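Local coordinates for putative ABC transporter, periplasmic binding protein, amino acid (PDB 2YJP), which binds L-cysteine, probably as the periplasmic receptor of an ABC-type amino acid importer, at residues 102-105 against 111-114. The protein carries 1 engineered substitution. Numbering follows the deposited sequence.
Sequences VLTE and EYVR. With ZN (zinc ion), chain G.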
ATOM      1  N   VAL A 102      -3.336   8.066  10.902  1.00 20.68           N
ATOM      2  CA  VAL A 102      -4.103   7.082  11.601  1.00 21.34           C
ATOM      3  C   VAL A 102      -3.636   5.745  11.019  1.00 21.02           C
ATOM      4  O   VAL A 102      -3.722   5.508   9.805  1.00 20.43           O
ATOM      5  CB  VAL A 102      -5.638   7.310  11.359  1.00 22.49           C
ATOM      6  CG1 VAL A 102      -6.469   6.129  11.908  1.00 22.28           C
ATOM      7  CG2 VAL A 102      -6.100   8.650  11.953  1.00 22.88           C
ATOM      8  N   LEU A 103      -3.100   4.884  11.864  1.00 20.98           N
ATOM      9  CA  LEU A 103      -2.583   3.623  11.393  1.00 20.77           C
ATOM     10  C   LEU A 103      -3.742   2.718  11.047  1.00 21.61           C
ATOM     11  O   LEU A 103      -4.675   2.512  11.855  1.00 22.52           O
ATOM     12  CB  LEU A 103      -1.649   2.965  12.427  1.00 21.47           C
ATOM     13  CG  LEU A 103      -0.396   3.755  12.813  1.00 22.43           C
ATOM     14  CD1 LEU A 103       0.545   2.907  13.756  1.00 24.58           C
ATOM     15  CD2 LEU A 103       0.374   4.330  11.642  1.00 18.35           C
ATOM     16  N   THR A 104      -3.699   2.179   9.843  1.00 20.98           N
ATOM     17  CA  THR A 104      -4.825   1.426   9.348  1.00 22.53           C
ATOM     18  C   THR A 104      -4.396   0.036   8.905  1.00 22.26           C
ATOM     19  O   THR A 104      -3.542  -0.035   8.042  1.00 22.26           O
ATOM     20  CB  THR A 104      -5.413   2.164   8.097  1.00 22.97           C
ATOM     21  OG1 THR A 104      -5.651   3.535   8.420  1.00 23.52           O
ATOM     22  CG2 THR A 104      -6.755   1.585   7.691  1.00 22.99           C
ATOM     23  N   GLU A 105      -4.966  -1.046   9.450  1.00 21.54           N
ATOM     24  CA  GLU A 105      -4.872  -2.402   8.792  1.00 22.17           C
ATOM     25  C   GLU A 105      -5.413  -2.423   7.349  1.00 21.31           C
ATOM     26  O   GLU A 105      -6.336  -1.643   6.999  1.00 20.98           O
ATOM     27  CB  GLU A 105      -5.660  -3.450   9.560  1.00 22.87           C
ATOM     28  CG  GLU A 105      -5.274  -3.515  11.056  1.00 29.25           C
ATOM     29  CD  GLU A 105      -6.002  -4.594  11.854  1.00 33.18           C
ATOM     30  OE1 GLU A 105      -7.046  -5.099  11.403  1.00 34.48           O
ATOM     31  OE2 GLU A 105      -5.517  -4.959  12.957  1.00 39.59           O
ATOM     32  N   GLU A 111     -13.693   0.706   5.612  1.00 24.51           N
ATOM     33  CA  GLU A 111     -14.459   1.117   6.782  1.00 27.39           C
ATOM     34  C   GLU A 111     -14.057   2.489   7.401  1.00 26.39           C
ATOM     35  O   GLU A 111     -14.888   3.233   7.858  1.00 26.76           O
ATOM     36  CB  GLU A 111     -14.415   0.002   7.861  1.00 28.35           C
ATOM     37  CG  GLU A 111     -15.145   0.376   9.169  1.00 34.49           C
ATOM     38  CD  GLU A 111     -16.630   0.760   8.951  1.00 44.58           C
ATOM     39  OE1 GLU A 111     -17.363   0.085   8.206  1.00 47.16           O
ATOM     40  OE2 GLU A 111     -17.112   1.747   9.524  1.00 48.55           O
ATOM     41  N   TYR A 112     -12.775   2.805   7.391  1.00 25.49           N
ATOM     42  CA  TYR A 112     -12.268   3.972   8.107  1.00 25.58           C
ATOM     43  C   TYR A 112     -12.592   5.212   7.325  1.00 25.74           C
ATOM     44  O   TYR A 112     -12.907   6.253   7.893  1.00 26.00           O
ATOM     45  CB  TYR A 112     -10.743   3.874   8.275  1.00 24.41           C
ATOM     46  CG  TYR A 112     -10.248   3.143   9.530  1.00 25.73           C
ATOM     47  CD1 TYR A 112     -10.925   2.163  10.123  1.00 26.31           C
ATOM     48  CD2 TYR A 112      -9.102   3.460  10.100  1.00 25.54           C
ATOM     49  CE1 TYR A 112     -10.436   1.521  11.262  1.00 27.02           C
ATOM     50  CE2 TYR A 112      -8.608   2.798  11.198  1.00 26.62           C
ATOM     51  CZ  TYR A 112      -9.261   1.846  11.786  1.00 28.62           C
ATOM     52  OH  TYR A 112      -8.706   1.250  12.906  1.00 29.54           O
ATOM     53  N   VAL A 113     -12.505   5.097   6.005  1.00 25.21           N
ATOM     54  CA  VAL A 113     -12.835   6.217   5.147  1.00 25.85           C
ATOM     55  C   VAL A 113     -14.349   6.354   5.039  1.00 27.75           C
ATOM     56  O   VAL A 113     -14.862   7.465   4.999  1.00 28.73           O
ATOM     57  CB  VAL A 113     -12.157   6.041   3.747  1.00 25.88           C
ATOM     58  CG1 VAL A 113     -13.086   5.838   2.725  1.00 25.87           C
ATOM     59  CG2 VAL A 113     -11.809   7.228   3.254  1.00 22.78           C
ATOM     60  N   ARG A 114     -15.049   5.217   5.021  1.00 28.81           N
ATOM     61  CA  ARG A 114     -16.494   5.231   4.896  1.00 31.49           C
ATOM     62  C   ARG A 114     -17.167   5.872   6.110  1.00 32.90           C
ATOM     63  O   ARG A 114     -18.105   6.666   5.960  1.00 33.65           O
ATOM     64  CB  ARG A 114     -17.038   3.811   4.749  1.00 32.43           C
ATOM     65  CG  ARG A 114     -18.382   3.765   4.066  1.00 38.21           C
ATOM     66  CD  ARG A 114     -19.301   2.632   4.527  1.00 46.81           C
ATOM     67  NE  ARG A 114     -18.603   1.402   4.872  1.00 48.41           N
ATOM     68  CZ  ARG A 114     -18.421   0.378   4.044  1.00 52.37           C
ATOM     69  NH1 ARG A 114     -18.869   0.439   2.785  1.00 51.71           N
ATOM     70  NH2 ARG A 114     -17.798  -0.722   4.488  1.00 51.60           N
TER
HETATM   71 ZN    ZN G1272      -6.839  -6.476  13.466  1.00 29.74          ZN
HETATM   72  O   HOH W   1      -6.894  -0.347  11.699  1.00 27.59           O
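The hydroxyl of Y112 meets the backbone of E105 through one water: Y112 OH lies 2.7 Å from the water oxygen, which in turn accepts a hydrogen bond from E105 N at 3.0 Å. Between 102-105 and 111-114 this water is the polar link; the ring's other contacts are packing along one side. V102 CG1, anti to its own backbone N (chi1 171°), reaches Y112 CE2 at 4.0 Å, while T104 presents both branches to the neighbouring carbon, OG1 at 3.8 Å and CG2 at 3.9 Å from Y112 CD2. L103 O touches CE2 at the same distance as V102 CG1. All three residues approach the ring at a slant, and the T104 and Y112 side chains lie alongside, pointing opposite ways. T104 OG1 is also occupied within its own segment: it donates to V102 O over 3.1 Å, with the donor 49° out of the carbonyl plane, a bond that restrains the T104 side chain, with OG1 turned beside the backbone N (chi1 -51°). Just beyond, the E105 carboxylate turns to a zinc ion, with OE2 at 2.1 Å and OE1 at a longer 2.5 Å; D192 binds the same metal. Strand 99-103 is an outer strand of a parallel sheet and pairs with strand 57-61, and Y112 covers the point where it runs out into loop. Strand 99-103, helix 109-114 and strand 120-121 form a beta-alpha-beta crossover that passes over strand 57-61, as in the alpha/beta lobes of periplasmic solute-binding proteins.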